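PDB 5WXU: 11S globulin from Wrightia tinctoria, which probably serves as a seed storage protein, assembles into hexamers and binds the plant hormone auxin (indole-3-acetic acid). Local coordinates for residues 43-47 with 389-393; 111-117 with 149-154; 201-207 with 251-257. One frame throughout, in Å; residues are numbered along the deposited sequence. Where two conformers were deposited one is given.

Interaction 1: 43-47 with 389-393; sequences ECDLQ and PQNYV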
loop_
_atom_site.group_PDB
_atom_site.type_symbol
_atom_site.label_atom_id
_atom_site.label_comp_id
_atom_site.label_asym_id
_atom_site.label_seq_id
_atom_site.Cartn_x
_atom_site.Cartn_y
_atom_site.Cartn_z
ATOM N N GLU B 43 -0.585 -10.089 31.964
ATOM C CA GLU B 43 0.523 -9.208 32.289
ATOM C C GLU B 43 0.193 -7.687 32.287
ATOM O O GLU B 43 0.990 -6.854 32.784
ATOM C CB GLU B 43 1.719 -9.587 31.460
ATOM C CG GLU B 43 1.598 -9.547 29.951
ATOM C CD GLU B 43 0.966 -10.749 29.214
ATOM O OE1 GLU B 43 0.204 -11.621 29.749
ATOM O OE2 GLU B 43 1.139 -10.785 27.959
ATOM N N CYS B 44 -0.953 -7.319 31.698
ATOM C CA CYS B 44 -1.445 -5.966 31.694
ATOM C C CYS B 44 -2.741 -5.831 32.537
ATOM O O CYS B 44 -3.472 -4.827 32.469
ATOM C CB CYS B 44 -1.741 -5.506 30.270
ATOM S SG CYS B 44 -0.216 -4.971 29.409
ATOM N N ASP B 45 -2.952 -6.798 33.417
ATOM C CA ASP B 45 -4.118 -6.705 34.325
ATOM C C ASP B 45 -3.548 -6.119 35.606
ATOM O O ASP B 45 -3.175 -6.839 36.530
ATOM C CB ASP B 45 -4.697 -8.062 34.538
ATOM C CG ASP B 45 -5.902 -8.032 35.483
ATOM O OD1 ASP B 45 -6.430 -6.942 35.745
ATOM O OD2 ASP B 45 -6.295 -9.094 35.951
ATOM N N LEU B 46 -3.425 -4.808 35.610
ATOM C CA LEU B 46 -2.807 -4.114 36.710
ATOM C C LEU B 46 -3.887 -3.499 37.616
ATOM O O LEU B 46 -4.842 -2.771 37.166
ATOM C CB LEU B 46 -1.886 -2.984 36.211
ATOM C CG LEU B 46 -0.942 -3.347 35.041
ATOM C CD1 LEU B 46 -0.144 -2.115 34.604
ATOM C CD2 LEU B 46 -0.051 -4.479 35.469
ATOM N N GLN B 47 -3.706 -3.748 38.898
ATOM C CA GLN B 47 -4.641 -3.260 39.925
ATOM C C GLN B 47 -4.197 -1.887 40.384
ATOM O O GLN B 47 -5.019 -1.087 40.805
ATOM C CB GLN B 47 -4.696 -4.249 41.107
ATOM C CG GLN B 47 -5.190 -5.649 40.721
ATOM C CD GLN B 47 -4.177 -6.490 39.900
ATOM O OE1 GLN B 47 -2.940 -6.355 40.028
ATOM N NE2 GLN B 47 -4.711 -7.360 39.047
ATOM N N PRO B 389 -1.906 2.008 30.552
ATOM C CA PRO B 389 -2.209 0.981 29.485
ATOM C C PRO B 389 -3.434 1.317 28.663
ATOM O O PRO B 389 -4.353 2.017 29.112
ATOM C CB PRO B 389 -2.466 -0.321 30.276
ATOM C CG PRO B 389 -1.776 -0.072 31.639
ATOM C CD PRO B 389 -2.028 1.397 31.893
ATOM N N GLN B 390 -3.419 0.836 27.417
ATOM C CA GLN B 390 -4.567 0.788 26.525
ATOM C C GLN B 390 -5.889 0.542 27.237
ATOM O O GLN B 390 -5.957 -0.338 28.105
ATOM C CB GLN B 390 -4.322 -0.316 25.527
ATOM C CG GLN B 390 -5.473 -0.570 24.570
ATOM C CD GLN B 390 -5.231 -1.760 23.609
ATOM O OE1 GLN B 390 -4.289 -2.545 23.723
ATOM N NE2 GLN B 390 -6.124 -1.876 22.614
ATOM N N ASN B 391 -6.817 1.454 26.995
ATOM C CA ASN B 391 -8.188 1.386 27.398
ATOM C C ASN B 391 -8.387 1.749 28.876
ATOM O O ASN B 391 -9.545 1.824 29.285
ATOM C CB ASN B 391 -8.863 0.019 27.133
ATOM C CG ASN B 391 -9.175 -0.236 25.674
ATOM O OD1 ASN B 391 -9.053 0.662 24.777
ATOM N ND2 ASN B 391 -9.611 -1.449 25.394
ATOM N N TYR B 392 -7.317 1.959 29.667
ATOM C CA TYR B 392 -7.555 2.438 31.042
ATOM C C TYR B 392 -8.030 3.898 30.945
ATOM O O TYR B 392 -7.490 4.705 30.195
ATOM C CB TYR B 392 -6.262 2.386 31.879
ATOM C CG TYR B 392 -5.932 1.014 32.425
ATOM C CD1 TYR B 392 -5.629 -0.069 31.590
ATOM C CD2 TYR B 392 -5.764 0.823 33.801
ATOM C CE1 TYR B 392 -5.328 -1.313 32.125
ATOM C CE2 TYR B 392 -5.424 -0.396 34.319
ATOM C CZ TYR B 392 -5.161 -1.449 33.494
ATOM O OH TYR B 392 -4.811 -2.637 34.026
ATOM N N VAL B 393 -9.026 4.264 31.767
ATOM C CA VAL B 393 -9.551 5.610 31.751
ATOM C C VAL B 393 -8.685 6.500 32.626
ATOM O O VAL B 393 -8.219 6.068 33.690
ATOM C CB VAL B 393 -11.009 5.636 32.185
ATOM C CG1 VAL B 393 -11.552 7.048 32.263
ATOM C CG2 VAL B 393 -11.813 4.889 31.148
#
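Y392 lays the hydroxyl end of its ring against L46, OH standing 3.7 Å from L46 CB, and so joins the loop ahead of the first cupin barrel to a type II beta turn, P389 to Y392, of the second barrel in this two-cupin globulin. Proline suits the first position of the turn because its ring fixes phi (-63°), and N391 suits the third because asparagine tolerates a positive phi (79°). The turn is closed by the bond from Y392 N to P389 O. With CG anti to its carbonyl carbon (chi1 -80°), Y392 leans back over the turn, where P389 CG covers one face of the ring near its rim. L46 crosses the proline obliquely, CD1 meeting the same CG at 4.0 Å; both side chains are pure hydrocarbon, which suits this apolar part of the contact. A phenylalanine in place of Y392 would probably leave the backbone polar atoms of C44 and L46 facing a bare ring edge. The bend of 43-47 is an inverse gamma turn centred on D45. C44 is fixed by its disulfide to C77 of helix 73-78, while C44 N is hydrogen-bonded to D194 of a neighbouring subunit. At the tip of the tyrosine, OH sits 3.0 Å from C44 O and 3.0 Å from L46 N, with L46 O at 3.1 Å.

Interaction 2: 111-117 with 149-154; sequences GILGAVF and QKVHFI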
loop_
_atom_site.group_PDB
_atom_site.type_symbol
_atom_site.label_atom_id
_atom_site.label_comp_id
_atom_site.label_asym_id
_atom_site.label_seq_id
_atom_site.Cartn_x
_atom_site.Cartn_y
_atom_site.Cartn_z
ATOM N N GLY B 111 22.598 19.979 21.145
ATOM C CA GLY B 111 23.791 19.290 20.740
ATOM C C GLY B 111 23.720 18.710 19.350
ATOM O O GLY B 111 22.979 19.189 18.561
ATOM N N ILE B 112 24.476 17.659 19.108
ATOM C CA ILE B 112 24.565 17.055 17.749
ATOM C C ILE B 112 24.214 15.581 17.917
ATOM O O ILE B 112 24.585 14.906 18.942
ATOM C CB ILE B 112 26.017 17.052 17.216
ATOM C CG1 ILE B 112 26.710 18.429 17.360
ATOM C CG2 ILE B 112 26.056 16.567 15.804
ATOM C CD1 ILE B 112 26.014 19.484 16.612
ATOM N N LEU B 113 23.439 15.061 16.992
ATOM C CA LEU B 113 23.129 13.622 17.024
ATOM C C LEU B 113 23.525 13.073 15.703
ATOM O O LEU B 113 23.200 13.642 14.676
ATOM C CB LEU B 113 21.641 13.407 17.287
ATOM C CG LEU B 113 21.186 11.961 17.202
ATOM C CD1 LEU B 113 20.419 11.491 18.410
ATOM C CD2 LEU B 113 20.331 11.780 15.994
ATOM N N GLY B 114 24.194 11.943 15.720
ATOM C CA GLY B 114 24.489 11.214 14.491
ATOM C C GLY B 114 23.640 9.980 14.423
ATOM O O GLY B 114 23.311 9.352 15.453
ATOM N N ALA B 115 23.255 9.620 13.188
ATOM C CA ALA B 115 22.520 8.401 12.951
ATOM C C ALA B 115 23.018 7.864 11.621
ATOM O O ALA B 115 23.127 8.625 10.647
ATOM C CB ALA B 115 21.046 8.717 12.896
ATOM N N VAL B 116 23.350 6.588 11.575
ATOM C CA VAL B 116 23.956 6.013 10.399
ATOM C C VAL B 116 22.962 5.102 9.660
ATOM O O VAL B 116 22.461 4.130 10.265
ATOM C CB VAL B 116 25.235 5.223 10.728
ATOM C CG1 VAL B 116 25.769 4.570 9.465
ATOM C CG2 VAL B 116 26.271 6.168 11.348
ATOM N N PHE B 117 22.777 5.422 8.372
ATOM C CA PHE B 117 22.076 4.600 7.429
ATOM C C PHE B 117 23.005 3.808 6.534
ATOM O O PHE B 117 23.648 4.383 5.648
ATOM C CB PHE B 117 21.028 5.417 6.662
ATOM C CG PHE B 117 19.906 5.847 7.582
ATOM C CD1 PHE B 117 18.971 4.900 8.036
ATOM C CD2 PHE B 117 19.930 7.080 8.180
ATOM C CE1 PHE B 117 17.974 5.263 8.950
ATOM C CE2 PHE B 117 18.952 7.443 9.089
ATOM C CZ PHE B 117 17.977 6.550 9.466
ATOM N N GLN B 149 28.334 10.975 7.353
ATOM C CA GLN B 149 26.924 11.214 7.050
ATOM C C GLN B 149 26.431 12.476 7.750
ATOM O O GLN B 149 27.027 12.925 8.747
ATOM C CB GLN B 149 26.086 9.981 7.397
ATOM C CG GLN B 149 26.327 8.826 6.407
ATOM C CD GLN B 149 25.485 7.595 6.670
ATOM O OE1 GLN B 149 24.606 7.601 7.498
ATOM N NE2 GLN B 149 25.726 6.550 5.903
ATOM N N LYS B 150 25.264 12.945 7.308
ATOM C CA LYS B 150 24.625 14.096 7.901
ATOM C C LYS B 150 24.497 13.952 9.385
ATOM O O LYS B 150 24.112 12.897 9.898
ATOM C CB LYS B 150 23.214 14.335 7.370
ATOM C CG LYS B 150 22.435 15.239 8.327
ATOM C CD LYS B 150 21.060 15.576 7.847
ATOM C CE LYS B 150 20.400 16.713 8.625
ATOM N NZ LYS B 150 21.139 17.938 9.076
ATOM N N VAL B 151 24.740 15.061 10.067
ATOM C CA VAL B 151 24.534 15.139 11.480
ATOM C C VAL B 151 23.327 16.029 11.726
ATOM O O VAL B 151 22.945 16.815 10.840
ATOM C CB VAL B 151 25.844 15.519 12.214
ATOM C CG1 VAL B 151 26.847 14.355 11.980
ATOM C CG2 VAL B 151 26.428 16.866 11.770
ATOM N N HIS B 152 22.709 15.826 12.871
ATOM C CA HIS B 152 21.469 16.489 13.236
ATOM C C HIS B 152 21.702 17.378 14.422
ATOM O O HIS B 152 22.337 16.960 15.361
ATOM C CB HIS B 152 20.432 15.495 13.511
ATOM C CG HIS B 152 20.154 14.568 12.370
ATOM N ND1 HIS B 152 19.157 14.793 11.457
ATOM C CD2 HIS B 152 20.764 13.415 11.987
ATOM C CE1 HIS B 152 19.152 13.805 10.564
ATOM N NE2 HIS B 152 20.141 12.988 10.841
ATOM N N PHE B 153 21.127 18.585 14.383
ATOM C CA PHE B 153 21.340 19.524 15.454
ATOM C C PHE B 153 20.091 19.457 16.283
ATOM O O PHE B 153 19.004 19.866 15.853
ATOM C CB PHE B 153 21.651 20.896 14.877
ATOM C CG PHE B 153 22.862 20.877 14.026
ATOM C CD1 PHE B 153 22.787 20.481 12.692
ATOM C CD2 PHE B 153 24.096 21.111 14.574
ATOM C CE1 PHE B 153 23.919 20.398 11.910
ATOM C CE2 PHE B 153 25.242 21.034 13.795
ATOM C CZ PHE B 153 25.156 20.679 12.472
ATOM N N ILE B 154 20.239 18.963 17.488
ATOM C CA ILE B 154 19.112 18.690 18.375
ATOM C C ILE B 154 19.033 19.739 19.485
ATOM O O ILE B 154 20.049 20.362 19.879
ATOM C CB ILE B 154 19.109 17.250 18.927
ATOM C CG1 ILE B 154 20.343 17.005 19.816
ATOM C CG2 ILE B 154 18.962 16.261 17.773
ATOM C CD1 ILE B 154 20.350 15.741 20.627
HETATM O O HOH W 1 24.864 10.681 11.059
HETATM O O HOH W 2 21.124 11.027 9.268
HETATM O O HOH W 3 22.523 9.559 8.038
#
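I112 and F153 lie side by side on one face of two antiparallel strands of the N-terminal cupin barrel, with I112 CD1 only 3.2 Å from F153 CD2. This end of the contact is tight. I112 holds CG1 anti to the carbonyl carbon (chi1 -49°), which sends the other branch, CG2, to V151 CB at 3.7 Å; chi1 and chi2 (-61°) together bring CD1 to the phenylalanine. On the opposite face L113 CB packs on I154 CG2. Beta-branched residues such as I112, V151 and I154 suit strands, and I154 CG1 rests against the G111 carbonyl. G111 with I154 and L113 with H152 form hydrogen-bonded pairs; the bond from L113 N to H152 O is short, 2.7 Å, and lies in the carbonyl plane.

Toward A115 and K150 the direct backbone bonds give way to water. Water 1 joins A115 N to K150 O, and water 3 donates to both A115 O and Q149 OE1. Glutamine is long enough to span this gap: its chain, extended beyond CG, brings the amide alongside F117, where it pairs as a strand neighbour would, OE1 taking F117 N on a lone pair at 3.0 Å while NE2 gives to F117 O, also at 3.0 Å, from above the carbonyl plane. H152 ND1 and F153 N hydrogen-bond a citrate, probably from the crystallisation liquor.

Strand 168-172 pairs along the other edge of 110-115, its W169 packing on I112 and V151; strand 158-162 meets A115 and I154 through L162 and I160, and A428 of a neighbouring subunit packs on V116 and Q149.

Interaction 3: 201-207 with 251-257; sequences FLGGNQK and ENDFRGY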
loop_
_atom_site.group_PDB
_atom_site.type_symbol
_atom_site.label_atom_id
_atom_site.label_comp_id
_atom_site.label_asym_id
_atom_site.label_seq_id
_atom_site.Cartn_x
_atom_site.Cartn_y
_atom_site.Cartn_z
ATOM N N PHE B 201 27.643 -1.077 21.897
ATOM C CA PHE B 201 28.442 0.086 21.743
ATOM C C PHE B 201 29.689 -0.157 20.880
ATOM O O PHE B 201 30.278 -1.241 20.922
ATOM C CB PHE B 201 28.856 0.609 23.154
ATOM C CG PHE B 201 27.801 1.347 23.884
ATOM C CD1 PHE B 201 26.959 0.681 24.687
ATOM C CD2 PHE B 201 27.631 2.741 23.747
ATOM C CE1 PHE B 201 25.964 1.340 25.370
ATOM C CE2 PHE B 201 26.618 3.396 24.386
ATOM C CZ PHE B 201 25.808 2.686 25.235
ATOM N N LEU B 202 30.016 0.801 20.035
ATOM C CA LEU B 202 31.247 0.774 19.184
ATOM C C LEU B 202 32.330 1.540 19.945
ATOM O O LEU B 202 32.597 2.705 19.706
ATOM C CB LEU B 202 31.016 1.371 17.849
ATOM C CG LEU B 202 30.155 0.480 16.923
ATOM C CD1 LEU B 202 28.754 0.208 17.374
ATOM C CD2 LEU B 202 30.179 1.109 15.541
ATOM N N GLY B 203 32.931 0.832 20.875
ATOM C CA GLY B 203 33.731 1.458 21.881
ATOM C C GLY B 203 33.200 1.431 23.260
ATOM O O GLY B 203 32.101 0.991 23.576
ATOM N N GLY B 204 34.024 2.003 24.169
ATOM C CA GLY B 204 33.658 2.099 25.557
ATOM C C GLY B 204 34.093 0.974 26.436
ATOM O O GLY B 204 34.406 -0.101 25.955
ATOM N N ASN B 205 34.067 1.219 27.749
ATOM C CA ASN B 205 34.326 0.200 28.739
ATOM C C ASN B 205 33.755 0.676 30.075
ATOM O O ASN B 205 33.597 1.874 30.223
ATOM C CB ASN B 205 35.837 0.084 28.833
ATOM C CG ASN B 205 36.314 -1.291 29.205
ATOM O OD1 ASN B 205 35.537 -2.214 29.523
ATOM N ND2 ASN B 205 37.629 -1.451 29.123
ATOM N N GLN B 206 33.494 -0.227 31.023
ATOM C CA GLN B 206 33.100 0.104 32.421
ATOM C C GLN B 206 33.921 1.262 32.967
ATOM O O GLN B 206 35.106 1.289 32.733
ATOM C CB GLN B 206 33.332 -1.109 33.364
ATOM C CG GLN B 206 34.732 -1.772 33.266
ATOM C CD GLN B 206 35.424 -2.083 34.626
ATOM O OE1 GLN B 206 35.725 -1.173 35.420
ATOM N NE2 GLN B 206 35.728 -3.376 34.866
ATOM N N LYS B 207 33.304 2.218 33.672
ATOM C CA LYS B 207 34.053 3.223 34.464
ATOM C C LYS B 207 34.434 2.611 35.801
ATOM O O LYS B 207 35.574 2.730 36.231
ATOM C CB LYS B 207 33.213 4.504 34.691
ATOM C CG LYS B 207 33.990 5.757 35.114
ATOM C CD LYS B 207 33.099 6.730 35.868
ATOM C CE LYS B 207 33.741 8.084 36.158
ATOM N NZ LYS B 207 35.218 8.239 35.934
ATOM N N GLU B 251 40.920 -1.450 25.901
ATOM C CA GLU B 251 41.599 -2.031 27.034
ATOM C C GLU B 251 42.432 -0.891 27.687
ATOM O O GLU B 251 42.918 0.096 27.011
ATOM C CB GLU B 251 42.289 -3.392 26.719
ATOM C CG GLU B 251 41.473 -4.672 27.167
ATOM C CD GLU B 251 39.954 -4.463 27.499
ATOM O OE1 GLU B 251 39.616 -3.898 28.590
ATOM O OE2 GLU B 251 39.074 -4.907 26.704
ATOM N N ASN B 252 42.428 -0.974 29.012
ATOM C CA ASN B 252 43.016 0.038 29.878
ATOM C C ASN B 252 42.402 1.418 29.709
ATOM O O ASN B 252 43.085 2.398 29.952
ATOM C CB ASN B 252 44.534 0.131 29.670
ATOM C CG ASN B 252 45.209 -1.223 29.762
ATOM O OD1 ASN B 252 44.898 -2.023 30.666
ATOM N ND2 ASN B 252 46.108 -1.509 28.804
ATOM N N ASP B 253 41.133 1.503 29.274
ATOM C CA ASP B 253 40.460 2.798 29.050
ATOM C C ASP B 253 39.104 2.600 29.695
ATOM O O ASP B 253 38.251 1.908 29.123
ATOM C CB ASP B 253 40.445 3.091 27.534
ATOM C CG ASP B 253 39.561 4.293 27.122
ATOM O OD1 ASP B 253 38.973 4.975 28.006
ATOM O OD2 ASP B 253 39.490 4.548 25.877
ATOM N N PHE B 254 38.919 3.156 30.900
ATOM C CA PHE B 254 37.746 3.014 31.733
ATOM C C PHE B 254 37.005 4.352 31.945
ATOM O O PHE B 254 36.734 4.774 33.071
ATOM C CB PHE B 254 38.163 2.416 33.087
ATOM C CG PHE B 254 38.946 1.136 32.946
ATOM C CD1 PHE B 254 38.315 -0.034 32.508
ATOM C CD2 PHE B 254 40.335 1.115 33.182
ATOM C CE1 PHE B 254 39.024 -1.220 32.339
ATOM C CE2 PHE B 254 41.048 -0.058 33.030
ATOM C CZ PHE B 254 40.398 -1.226 32.595
ATOM N N ARG B 255 36.626 4.981 30.844
ATOM C CA ARG B 255 35.841 6.234 30.890
ATOM C C ARG B 255 34.324 6.024 30.856
ATOM O O ARG B 255 33.553 6.997 30.924
ATOM C CB ARG B 255 36.266 7.112 29.746
ATOM C CG ARG B 255 37.707 7.631 29.909
ATOM C CD ARG B 255 38.180 8.415 28.752
ATOM N NE ARG B 255 38.193 7.612 27.520
ATOM C CZ ARG B 255 38.164 8.096 26.283
ATOM N NH1 ARG B 255 38.148 9.403 26.020
ATOM N NH2 ARG B 255 38.143 7.257 25.288
ATOM N N GLY B 256 33.875 4.794 30.765
ATOM C CA GLY B 256 32.452 4.545 30.626
ATOM C C GLY B 256 32.076 4.820 29.170
ATOM O O GLY B 256 32.873 4.647 28.235
ATOM N N TYR B 257 30.827 5.223 28.981
ATOM C CA TYR B 257 30.289 5.326 27.609
ATOM C C TYR B 257 29.892 6.723 27.237
ATOM O O TYR B 257 29.223 6.956 26.222
ATOM C CB TYR B 257 29.102 4.354 27.481
ATOM C CG TYR B 257 29.513 2.930 27.661
ATOM C CD1 TYR B 257 29.559 2.341 28.894
ATOM C CD2 TYR B 257 29.940 2.199 26.583
ATOM C CE1 TYR B 257 30.030 1.041 29.014
ATOM C CE2 TYR B 257 30.349 0.896 26.691
ATOM C CZ TYR B 257 30.364 0.310 27.905
ATOM O OH TYR B 257 30.813 -1.004 27.954
HETATM O O HOH W 4 36.309 3.863 24.898
HETATM O O HOH W 5 35.494 4.072 28.126
#
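F201 takes Y257 CD2 over one face of its ring, 3.5 Å above the plane and toward the rim, with the two rings inclined at 43°. The Y257 ring in turn has N205 N over a face and G203 O at its edge, and the F254 ring receives Q206 O at its edge. Aromatic breadth suits this place, since W222 stacks on F201 and also meets Y257. G204 must be glycine: any beta carbon would run into the tyrosine ring.

N205 carries the polar half. Its amide lies alongside F254, planes 34° apart. ND2 bonds first to S250 O, then at 3.2 Å to E251 OE1, met from above the carboxylate plane, and weakly to D253 O. E251 OE1 also forms a salt bridge with K372 of a neighbouring subunit. Nearby, R255 grips the D253 carboxylate side-on, NE to OD1 at 2.8 Å and NH2 to OD2, two bonds that fix how both groups are turned.

The contact fastens the exit of strand 198-201 to the entry of strand 258-260, both partners of strand 91-98, and so closes the loop that carries strand 221-224 and helices 231-238 and 242-248 beside the N-terminal barrel of a bicupin, at a subunit interface.

Overall arrangement
From the N terminus, the chain opens interaction 1 at 43-47, before its first barrel, and closes it only at 389-393, in the second barrel between strands 385-388 and 393-399; this long loop holds the other two contacts. Interaction 2 closes first, bringing 149-154 back to 111-117 within one sheet of the N-terminal cupin. Interaction 3 follows in series, 251-257 returning to 201-207 once helices 231-238 and 242-248 have been passed. Neither crosses the other; their nearest atoms are about 8 Å apart, and both touch the same neighbouring subunit. Interaction 1 lies about 27 Å from each, nearest atoms, and ties the two cupin halves together beside a different subunit.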